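Local coordinates for putative lipoprotein (Bacteroides thetaiotaomicron, PDB 4Q1Z), which is a two-domain protein of unknown function from the DUF4876 family, probably a lipid-anchored cell-envelope protein, at residues N76-I80 with I358-E362; I113-R119 with T339-I345; T153-T159 with K319-R324. All blocks are in the same frame, centred on the assembly; numbering follows the deposited sequence.

Interaction 1 of 3, residues N76-I80 with I358-E362; sequences NEYYI and IIREE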
loop_
_atom_site.group_PDB
_atom_site.type_symbol
_atom_site.label_atom_id
_atom_site.label_comp_id
_atom_site.label_asym_id
_atom_site.label_seq_id
_atom_site.Cartn_x
_atom_site.Cartn_y
_atom_site.Cartn_z
ATOM N N ASN A 76 -9.901 -11.999 -1.045
ATOM C CA ASN A 76 -10.120 -10.627 -0.585
ATOM C C ASN A 76 -10.074 -10.658 0.927
ATOM O O ASN A 76 -10.631 -11.565 1.531
ATOM C CB ASN A 76 -11.430 -10.021 -1.078
ATOM C CG ASN A 76 -11.502 -9.850 -2.556
ATOM O OD1 ASN A 76 -10.608 -9.277 -3.195
ATOM N ND2 ASN A 76 -12.571 -10.362 -3.127
ATOM N N GLU A 77 -9.378 -9.721 1.537
ATOM C CA GLU A 77 -9.247 -9.693 2.976
ATOM C C GLU A 77 -10.218 -8.702 3.559
ATOM O O GLU A 77 -10.422 -7.625 2.990
ATOM C CB GLU A 77 -7.820 -9.359 3.376
ATOM C CG GLU A 77 -7.511 -9.678 4.825
ATOM C CD GLU A 77 -6.278 -9.008 5.393
ATOM O OE1 GLU A 77 -5.265 -8.915 4.662
ATOM O OE2 GLU A 77 -6.329 -8.571 6.567
ATOM N N TYR A 78 -10.843 -9.087 4.685
ATOM C CA TYR A 78 -11.811 -8.281 5.403
ATOM C C TYR A 78 -11.502 -8.226 6.877
ATOM O O TYR A 78 -11.262 -9.260 7.493
ATOM C CB TYR A 78 -13.255 -8.830 5.234
ATOM C CG TYR A 78 -13.730 -8.976 3.805
ATOM C CD1 TYR A 78 -13.376 -10.086 3.043
ATOM C CD2 TYR A 78 -14.588 -8.038 3.236
ATOM C CE1 TYR A 78 -13.823 -10.235 1.733
ATOM C CE2 TYR A 78 -15.054 -8.184 1.931
ATOM C CZ TYR A 78 -14.662 -9.282 1.181
ATOM O OH TYR A 78 -15.089 -9.431 -0.116
ATOM N N TYR A 79 -11.575 -7.034 7.463
ATOM C CA TYR A 79 -11.494 -6.872 8.901
ATOM C C TYR A 79 -12.944 -6.928 9.377
ATOM O O TYR A 79 -13.788 -6.121 8.953
ATOM C CB TYR A 79 -10.750 -5.589 9.318
ATOM C CG TYR A 79 -10.717 -5.415 10.822
ATOM C CD1 TYR A 79 -10.101 -6.361 11.643
ATOM C CD2 TYR A 79 -11.353 -4.340 11.432
ATOM C CE1 TYR A 79 -10.100 -6.222 13.029
ATOM C CE2 TYR A 79 -11.356 -4.192 12.818
ATOM C CZ TYR A 79 -10.745 -5.143 13.611
ATOM O OH TYR A 79 -10.777 -4.985 14.971
ATOM N N ILE A 80 -13.270 -7.964 10.153
ATOM C CA ILE A 80 -14.656 -8.167 10.573
ATOM C C ILE A 80 -14.801 -7.799 12.046
ATOM O O ILE A 80 -13.869 -7.980 12.827
ATOM C CB ILE A 80 -15.138 -9.604 10.208
ATOM C CG1 ILE A 80 -14.334 -10.718 10.944
ATOM C CG2 ILE A 80 -15.082 -9.794 8.675
ATOM C CD1 ILE A 80 -14.786 -12.146 10.712
ATOM N N ILE A 358 -11.388 3.298 11.962
ATOM C CA ILE A 358 -11.612 1.891 12.299
ATOM C C ILE A 358 -10.250 1.299 12.709
ATOM O O ILE A 358 -9.311 1.339 11.919
ATOM C CB ILE A 358 -12.295 1.139 11.119
ATOM C CG1 ILE A 358 -13.688 1.757 10.825
ATOM C CG2 ILE A 358 -12.411 -0.371 11.422
ATOM C CD1 ILE A 358 -14.331 1.380 9.512
ATOM N N ILE A 359 -10.141 0.790 13.958
ATOM C CA ILE A 359 -8.901 0.263 14.552
ATOM C C ILE A 359 -8.853 -1.271 14.546
ATOM O O ILE A 359 -9.811 -1.927 14.974
ATOM C CB ILE A 359 -8.739 0.831 16.002
ATOM C CG1 ILE A 359 -8.731 2.381 16.012
ATOM C CG2 ILE A 359 -7.529 0.240 16.763
ATOM C CD1 ILE A 359 -7.623 3.072 15.140
ATOM N N ARG A 360 -7.720 -1.833 14.077
ATOM C CA ARG A 360 -7.465 -3.275 14.080
ATOM C C ARG A 360 -7.048 -3.601 15.486
ATOM O O ARG A 360 -5.883 -3.444 15.822
ATOM C CB ARG A 360 -6.391 -3.662 13.041
ATOM C CG ARG A 360 -6.229 -5.170 12.862
ATOM C CD ARG A 360 -5.247 -5.564 11.769
ATOM N NE ARG A 360 -5.596 -5.024 10.450
ATOM C CZ ARG A 360 -6.315 -5.656 9.523
ATOM N NH1 ARG A 360 -6.803 -6.868 9.759
ATOM N NH2 ARG A 360 -6.561 -5.077 8.359
ATOM N N GLU A 361 -8.024 -3.971 16.328
ATOM C CA GLU A 361 -7.885 -4.238 17.772
ATOM C C GLU A 361 -6.817 -5.301 18.102
ATOM O O GLU A 361 -6.222 -5.253 19.189
ATOM C CB GLU A 361 -9.241 -4.655 18.399
ATOM C CG GLU A 361 -10.400 -3.698 18.137
ATOM C CD GLU A 361 -10.486 -2.414 18.948
ATOM O OE1 GLU A 361 -9.532 -1.602 18.909
ATOM O OE2 GLU A 361 -11.558 -2.177 19.551
ATOM N N GLU A 362 -6.577 -6.244 17.171
ATOM C CA GLU A 362 -5.619 -7.325 17.351
ATOM C C GLU A 362 -4.197 -6.783 17.467
ATOM O O GLU A 362 -3.370 -7.345 18.194
ATOM C CB GLU A 362 -5.722 -8.302 16.174
ATOM C CG GLU A 362 -6.833 -9.342 16.304
ATOM C CD GLU A 362 -8.286 -8.906 16.194
ATOM O OE1 GLU A 362 -8.574 -7.900 15.505
ATOM O OE2 GLU A 362 -9.144 -9.599 16.790
#

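Interaction 2 of 3, residues I113-R119 with T339-I345; sequences IYYCGSR and TYCGLGI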
loop_
_atom_site.group_PDB
_atom_site.type_symbol
_atom_site.label_atom_id
_atom_site.label_comp_id
_atom_site.label_asym_id
_atom_site.label_seq_id
_atom_site.Cartn_x
_atom_site.Cartn_y
_atom_site.Cartn_z
ATOM N N ILE A 113 2.869 9.539 -0.509
ATOM C CA ILE A 113 3.756 9.758 -1.658
ATOM C C ILE A 113 4.070 11.265 -1.811
ATOM O O ILE A 113 3.155 12.099 -1.801
ATOM C CB ILE A 113 3.156 9.159 -2.993
ATOM C CG1 ILE A 113 2.784 7.651 -2.853
ATOM C CG2 ILE A 113 4.109 9.398 -4.181
ATOM C CD1 ILE A 113 1.945 7.030 -4.014
ATOM N N TYR A 114 5.369 11.604 -1.968
ATOM C CA TYR A 114 5.812 12.979 -2.196
ATOM C C TYR A 114 6.701 12.973 -3.430
ATOM O O TYR A 114 7.697 12.262 -3.448
ATOM C CB TYR A 114 6.488 13.543 -0.950
ATOM C CG TYR A 114 7.189 14.870 -1.146
ATOM C CD1 TYR A 114 6.531 15.957 -1.732
ATOM C CD2 TYR A 114 8.481 15.069 -0.673
ATOM C CE1 TYR A 114 7.162 17.193 -1.870
ATOM C CE2 TYR A 114 9.121 16.291 -0.823
ATOM C CZ TYR A 114 8.465 17.344 -1.434
ATOM O OH TYR A 114 9.114 18.543 -1.575
ATOM N N TYR A 115 6.301 13.708 -4.492
ATOM C CA TYR A 115 6.964 13.668 -5.811
ATOM C C TYR A 115 7.265 15.009 -6.514
ATOM O O TYR A 115 8.014 14.998 -7.499
ATOM C CB TYR A 115 6.060 12.868 -6.791
ATOM C CG TYR A 115 4.656 13.429 -6.981
ATOM C CD1 TYR A 115 4.421 14.497 -7.848
ATOM C CD2 TYR A 115 3.557 12.856 -6.339
ATOM C CE1 TYR A 115 3.148 15.045 -7.993
ATOM C CE2 TYR A 115 2.272 13.373 -6.505
ATOM C CZ TYR A 115 2.070 14.463 -7.345
ATOM O OH TYR A 115 0.815 14.994 -7.541
ATOM N N CYS A 116 6.634 16.120 -6.110
ATOM C CA CYS A 116 6.707 17.337 -6.926
ATOM C C CYS A 116 7.980 18.195 -6.705
ATOM O O CYS A 116 8.183 19.196 -7.418
ATOM C CB CYS A 116 5.440 18.169 -6.766
ATOM S SG CYS A 116 5.304 18.983 -5.158
ATOM N N GLY A 117 8.815 17.805 -5.752
ATOM C CA GLY A 117 9.985 18.603 -5.446
ATOM C C GLY A 117 9.622 19.817 -4.608
ATOM O O GLY A 117 8.441 20.048 -4.296
ATOM N N SER A 118 10.638 20.586 -4.208
ATOM C CA SER A 118 10.456 21.776 -3.385
ATOM C C SER A 118 11.343 22.913 -3.901
ATOM O O SER A 118 12.110 22.702 -4.841
ATOM C CB SER A 118 10.762 21.455 -1.928
ATOM O OG SER A 118 11.994 20.766 -1.815
ATOM N N ARG A 119 11.205 24.123 -3.316
ATOM C CA ARG A 119 11.984 25.290 -3.725
ATOM C C ARG A 119 12.915 25.780 -2.619
ATOM O O ARG A 119 12.418 26.234 -1.581
ATOM C CB ARG A 119 11.062 26.449 -4.137
ATOM C CG ARG A 119 10.370 26.278 -5.477
ATOM C CD ARG A 119 9.158 27.188 -5.557
ATOM N NE ARG A 119 8.339 26.932 -6.743
ATOM C CZ ARG A 119 8.509 27.533 -7.919
ATOM N NH1 ARG A 119 9.478 28.429 -8.084
ATOM N NH2 ARG A 119 7.720 27.233 -8.942
ATOM N N THR A 339 4.088 22.117 -9.487
ATOM C CA THR A 339 5.411 21.549 -9.344
ATOM C C THR A 339 6.176 22.399 -8.329
ATOM O O THR A 339 5.947 23.615 -8.221
ATOM C CB THR A 339 6.151 21.434 -10.685
ATOM O OG1 THR A 339 6.418 22.724 -11.251
ATOM C CG2 THR A 339 5.446 20.530 -11.662
ATOM N N TYR A 340 7.039 21.738 -7.589
ATOM C CA TYR A 340 7.944 22.361 -6.657
ATOM C C TYR A 340 7.254 23.191 -5.610
ATOM O O TYR A 340 7.696 24.259 -5.300
ATOM C CB TYR A 340 9.018 23.154 -7.394
ATOM C CG TYR A 340 9.833 22.306 -8.319
ATOM C CD1 TYR A 340 10.809 21.469 -7.846
ATOM C CD2 TYR A 340 9.596 22.312 -9.656
ATOM C CE1 TYR A 340 11.536 20.677 -8.695
ATOM C CE2 TYR A 340 10.317 21.526 -10.506
ATOM C CZ TYR A 340 11.279 20.708 -10.016
ATOM O OH TYR A 340 11.988 19.944 -10.878
ATOM N N CYS A 341 6.176 22.662 -5.053
ATOM C CA CYS A 341 5.407 23.347 -4.018
ATOM C C CYS A 341 5.598 22.704 -2.634
ATOM O O CYS A 341 5.110 23.248 -1.638
ATOM C CB CYS A 341 3.930 23.463 -4.390
ATOM S SG CYS A 341 3.072 21.891 -4.581
ATOM N N GLY A 342 6.351 21.603 -2.588
ATOM C CA GLY A 342 6.682 20.881 -1.365
ATOM C C GLY A 342 5.497 20.233 -0.699
ATOM O O GLY A 342 5.468 20.138 0.525
ATOM N N LEU A 343 4.498 19.818 -1.496
ATOM C CA LEU A 343 3.277 19.179 -1.016
ATOM C C LEU A 343 3.112 17.803 -1.641
ATOM O O LEU A 343 3.491 17.565 -2.801
ATOM C CB LEU A 343 2.029 20.043 -1.298
ATOM C CG LEU A 343 2.035 21.506 -0.786
ATOM C CD1 LEU A 343 0.765 22.227 -1.185
ATOM C CD2 LEU A 343 2.238 21.594 0.723
ATOM N N GLY A 344 2.539 16.901 -0.859
ATOM C CA GLY A 344 2.316 15.545 -1.309
ATOM C C GLY A 344 0.878 15.102 -1.210
ATOM O O GLY A 344 -0.044 15.924 -1.154
ATOM N N ILE A 345 0.704 13.778 -1.201
ATOM C CA ILE A 345 -0.576 13.082 -1.132
ATOM C C ILE A 345 -0.486 12.032 -0.001
ATOM O O ILE A 345 0.564 11.430 0.233
ATOM C CB ILE A 345 -0.983 12.470 -2.523
ATOM C CG1 ILE A 345 0.085 11.485 -3.068
ATOM C CG2 ILE A 345 -1.341 13.580 -3.566
ATOM C CD1 ILE A 345 -0.364 10.510 -4.076
HETATM O O HOH W 1 3.905 15.462 -4.617
#

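Interaction 3 of 3, residues T153-T159 with K319-R324; sequences TPGTATT and KMNAKR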
loop_
_atom_site.group_PDB
_atom_site.type_symbol
_atom_site.label_atom_id
_atom_site.label_comp_id
_atom_site.label_asym_id
_atom_site.label_seq_id
_atom_site.Cartn_x
_atom_site.Cartn_y
_atom_site.Cartn_z
ATOM N N THR A 153 4.461 4.396 -18.034
ATOM C CA THR A 153 4.563 5.302 -19.169
ATOM C C THR A 153 3.137 5.676 -19.688
ATOM O O THR A 153 2.233 4.827 -19.621
ATOM C CB THR A 153 5.412 4.672 -20.287
ATOM O OG1 THR A 153 5.758 5.688 -21.244
ATOM C CG2 THR A 153 4.717 3.522 -20.988
ATOM N N PRO A 154 2.914 6.888 -20.272
ATOM C CA PRO A 154 3.833 8.051 -20.396
ATOM C C PRO A 154 4.223 8.577 -19.017
ATOM O O PRO A 154 3.329 8.724 -18.192
ATOM C CB PRO A 154 2.982 9.081 -21.177
ATOM C CG PRO A 154 1.916 8.262 -21.853
ATOM C CD PRO A 154 1.595 7.209 -20.850
ATOM N N GLY A 155 5.530 8.780 -18.764
ATOM C CA GLY A 155 6.080 9.300 -17.508
ATOM C C GLY A 155 5.262 10.437 -16.932
ATOM O O GLY A 155 4.818 10.358 -15.790
ATOM N N THR A 156 4.998 11.475 -17.757
ATOM C CA THR A 156 4.094 12.593 -17.443
ATOM C C THR A 156 2.771 12.341 -18.138
ATOM O O THR A 156 2.757 11.931 -19.290
ATOM C CB THR A 156 4.691 13.943 -17.865
ATOM O OG1 THR A 156 6.060 14.009 -17.447
ATOM C CG2 THR A 156 3.889 15.140 -17.305
ATOM N N ALA A 157 1.665 12.587 -17.454
ATOM C CA ALA A 157 0.321 12.389 -18.002
ATOM C C ALA A 157 0.116 13.202 -19.295
ATOM O O ALA A 157 0.547 14.356 -19.400
ATOM C CB ALA A 157 -0.733 12.760 -16.970
ATOM N N THR A 158 -0.508 12.559 -20.285
ATOM C CA THR A 158 -0.778 13.147 -21.585
ATOM C C THR A 158 -2.005 12.507 -22.218
ATOM O O THR A 158 -2.339 11.354 -21.924
ATOM C CB THR A 158 0.444 13.049 -22.516
ATOM O OG1 THR A 158 0.081 13.622 -23.767
ATOM C CG2 THR A 158 0.925 11.631 -22.728
ATOM N N THR A 159 -2.671 13.280 -23.082
ATOM C CA THR A 159 -3.850 12.873 -23.841
ATOM C C THR A 159 -3.388 12.080 -25.073
ATOM O O THR A 159 -4.182 11.335 -25.636
ATOM C CB THR A 159 -4.712 14.109 -24.192
ATOM O OG1 THR A 159 -3.890 15.163 -24.742
ATOM C CG2 THR A 159 -5.498 14.619 -22.983
ATOM N N LYS A 319 -6.527 16.590 -15.860
ATOM C CA LYS A 319 -5.896 15.466 -16.537
ATOM C C LYS A 319 -6.615 14.117 -16.292
ATOM O O LYS A 319 -5.947 13.099 -16.098
ATOM C CB LYS A 319 -4.416 15.392 -16.094
ATOM C CG LYS A 319 -3.601 16.666 -16.341
ATOM C CD LYS A 319 -2.786 16.608 -17.629
ATOM C CE LYS A 319 -2.807 17.943 -18.337
ATOM N NZ LYS A 319 -2.047 17.909 -19.611
HETATM N N MSE A 320 -7.955 14.074 -16.344
HETATM C CA MSE A 320 -8.644 12.783 -16.098
HETATM C C MSE A 320 -8.704 11.917 -17.368
HETATM O O MSE A 320 -8.876 10.695 -17.269
HETATM C CB MSE A 320 -10.059 12.917 -15.478
HETATM C CG MSE A 320 -10.422 14.294 -14.969
HETATM SE SE MSE A 320 -10.925 15.381 -16.482
HETATM C CE MSE A 320 -12.222 14.114 -17.457
ATOM N N ASN A 321 -8.541 12.554 -18.545
ATOM C CA ASN A 321 -8.543 11.950 -19.880
ATOM C C ASN A 321 -7.082 11.647 -20.340
ATOM O O ASN A 321 -6.830 11.316 -21.507
ATOM C CB ASN A 321 -9.264 12.910 -20.859
ATOM C CG ASN A 321 -8.761 14.352 -20.854
ATOM O OD1 ASN A 321 -8.043 14.817 -19.942
ATOM N ND2 ASN A 321 -9.158 15.108 -21.870
ATOM N N ALA A 322 -6.137 11.730 -19.392
ATOM C CA ALA A 322 -4.722 11.511 -19.604
ATOM C C ALA A 322 -4.159 10.391 -18.667
ATOM O O ALA A 322 -2.971 10.399 -18.319
ATOM C CB ALA A 322 -3.992 12.822 -19.372
ATOM N N LYS A 323 -5.012 9.423 -18.283
ATOM C CA LYS A 323 -4.641 8.305 -17.398
ATOM C C LYS A 323 -3.777 7.234 -18.095
ATOM O O LYS A 323 -3.986 6.947 -19.274
ATOM C CB LYS A 323 -5.911 7.639 -16.837
ATOM C CG LYS A 323 -6.519 8.416 -15.685
ATOM C CD LYS A 323 -7.799 7.815 -15.087
ATOM C CE LYS A 323 -7.775 6.351 -14.624
ATOM N NZ LYS A 323 -6.684 6.014 -13.661
ATOM N N ARG A 324 -2.825 6.626 -17.349
ATOM C CA ARG A 324 -1.984 5.525 -17.839
ATOM C C ARG A 324 -2.065 4.310 -16.881
ATOM O O ARG A 324 -1.525 3.247 -17.192
ATOM C CB ARG A 324 -0.518 5.938 -18.123
ATOM C CG ARG A 324 0.275 6.628 -17.000
ATOM C CD ARG A 324 0.150 8.118 -17.153
ATOM N NE ARG A 324 1.172 8.851 -16.425
ATOM C CZ ARG A 324 0.982 9.530 -15.300
ATOM N NH1 ARG A 324 -0.206 9.531 -14.706
ATOM N NH2 ARG A 324 1.980 10.207 -14.753
HETATM O O HOH W 2 -0.851 9.461 -20.016
#

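Interaction 1 of 3, residues N76-I80 with I358-E362
Tyr79 and Arg360 each carry CG opposite their own backbone N (chi1 178° and -172°), which sends the phenol ring out to the 358-362 backbone and the guanidinium back past the ring toward Glu77. The two side chains thus run antiparallel, with the ring and guanidinium planes well tilted from each other. Arg360 CA lies 4.3 Å from the centroid of the Tyr79 ring in an off-centre CH-pi contact. At the far end of the ring, Glu361 N donates to Tyr79 OH over 3.2 Å, a fairly straight bond at 162°. The same hydroxyl is hydrogen-bonded to Ser67 OG, which also binds Glu362 OE1; that carboxylate oxygen meets the ring edge in plane, 3.4 Å from Tyr79 CE1. Ile358 CG2 reaches another part of the ring edge, 4.1 Å from Tyr79 CD2. Back at the CB end of the ring, a long salt bridge spans 3.6 Å from Glu77 OE2 to Arg360 NH1. A leucine in place of Tyr79 would probably leave Glu361 N and Ser67 without their shared hydroxyl and Arg360 CA without its aromatic surface. The arrangement is consistent with an interdomain contact: a tyrosine of strand 77-89, in the sheet of the N-terminal domain, packs on the short two-stranded hairpin formed by 359-360 and 365-366.

Interaction 2 of 3, residues I113-R119 with T339-I345
Ile113 pairs with Ile345 as an antiparallel hydrogen-bonded pair: Ile113 N donates to Ile345 O over 3.1 Å, and Ile345 N returns a bond of 3.0 Å to Ile113 O. Their side chains lie side by side on one face of the sheet, Ile113 CB 3.9 Å from Ile345 CG1. At Tyr114 the ring passes alongside the opposing backbone, with Leu343 O in plane at its edge and Tyr114 OH 3.4 Å from Gly342 CA; Asp129 binds that hydroxyl and Ser118 OG as well. At Tyr115 the backbones part locally, and a water bridges them, accepting from Tyr115 N and donating to Leu343 O. It sits over the centre of the Tyr115 ring. Cys116 has SG between its backbone N and carbonyl carbon (chi1 72°), a rotation that turns the sulfur toward the other loop, with Cys116 SG 3.7 Å from Cys341 SG; the two are in contact without a disulfide bond. Cys116 O accepts from Tyr340 N over 2.8 Å, the donor lying above the carbonyl plane, and also lies over one face of the Tyr340 ring, off its centre. Gly117 O takes Gly342 N in its carbonyl plane and receives a CA-H...O contact from Tyr340. Last, Arg119 crosses Tyr340 at about a right angle and gives a weak bond from NE to Tyr340 O. The paired ends belong to neighbouring strands 108-114 and 344-347 of the large mixed sheet, flanked by 131-136 and 378-382 respectively; Val311 of strand 307-312 packs on both isoleucines, and Tyr266 of strand 265-269 touches Ile113 and Tyr115.

Interaction 3 of 3, residues T153-T159 with K319-R324
Arg324 grips two successive carbonyls of the facing loop through one edge of its guanidinium. Arg324 NE donates to Pro154 O over 2.8 Å, nearly head-on to the carbonyl, while NH2 of Arg324 reaches Gly155 O at 3.0 Å in a straight bond of 171°. Both acceptors lie close to the guanidinium plane, although NH2 stands above the carbonyl plane of Gly155. With chi1 at 54°, CG lies between the backbone N and carbonyl carbon, and a bend at chi2 carries the chain past Pro154. The group has further partners: Glu312 forms a salt bridge with NH1, Ala313 O accepts from NH1 and Gly263 O from NH2. These bonds restrict its rotation, and the nearby carboxylate probably steadies its positive charge. Ala157 N sits over one guanidinium face, 3.4 Å above the plane. A water joins the two loops farther along, accepting from Thr158 N and donating to Ala322 O. Close by, Ala322 CA makes a CA-H...O contact of 3.3 Å with Thr158 O. Packing completes the contact: Pro154, which follows a cis peptide bond, lays CD 3.7 Å from Arg324 CB, and Ala157 CB meets Ala322 CB at 4.0 Å. Farther out, the Thr159 methyl lies alongside Asn321. Neither segment is regular secondary structure. The 153-159 loop leaves strand 148-152 and the 319-324 loop follows strand 307-312; strand 265-269 lies between those two in the large sheet, and Val314 touches both Ala157 and Lys319.

Interactions 2 and 3 both belong to the domain built on the large mixed sheet, their centres about 18 Å apart and their nearest atoms about 8 Å apart. Strand 307-312 relates them: Val311 packs on the isoleucines of interaction 2, and Glu312 binds the arginine of interaction 3. Interaction 1 lies on the opposite side of the chain's centre, about 32 Å and 34 Å from them, centre to centre. The three are nested in sequence, 3 within 2 within 1. Strand 344-347 is followed by 359-360, which brings the chain up against strand 77-89. A di(hydroxyethyl)ether, probably from the crystallisation liquor, lies about 4 Å from the Pro154 side chain and indicates no function.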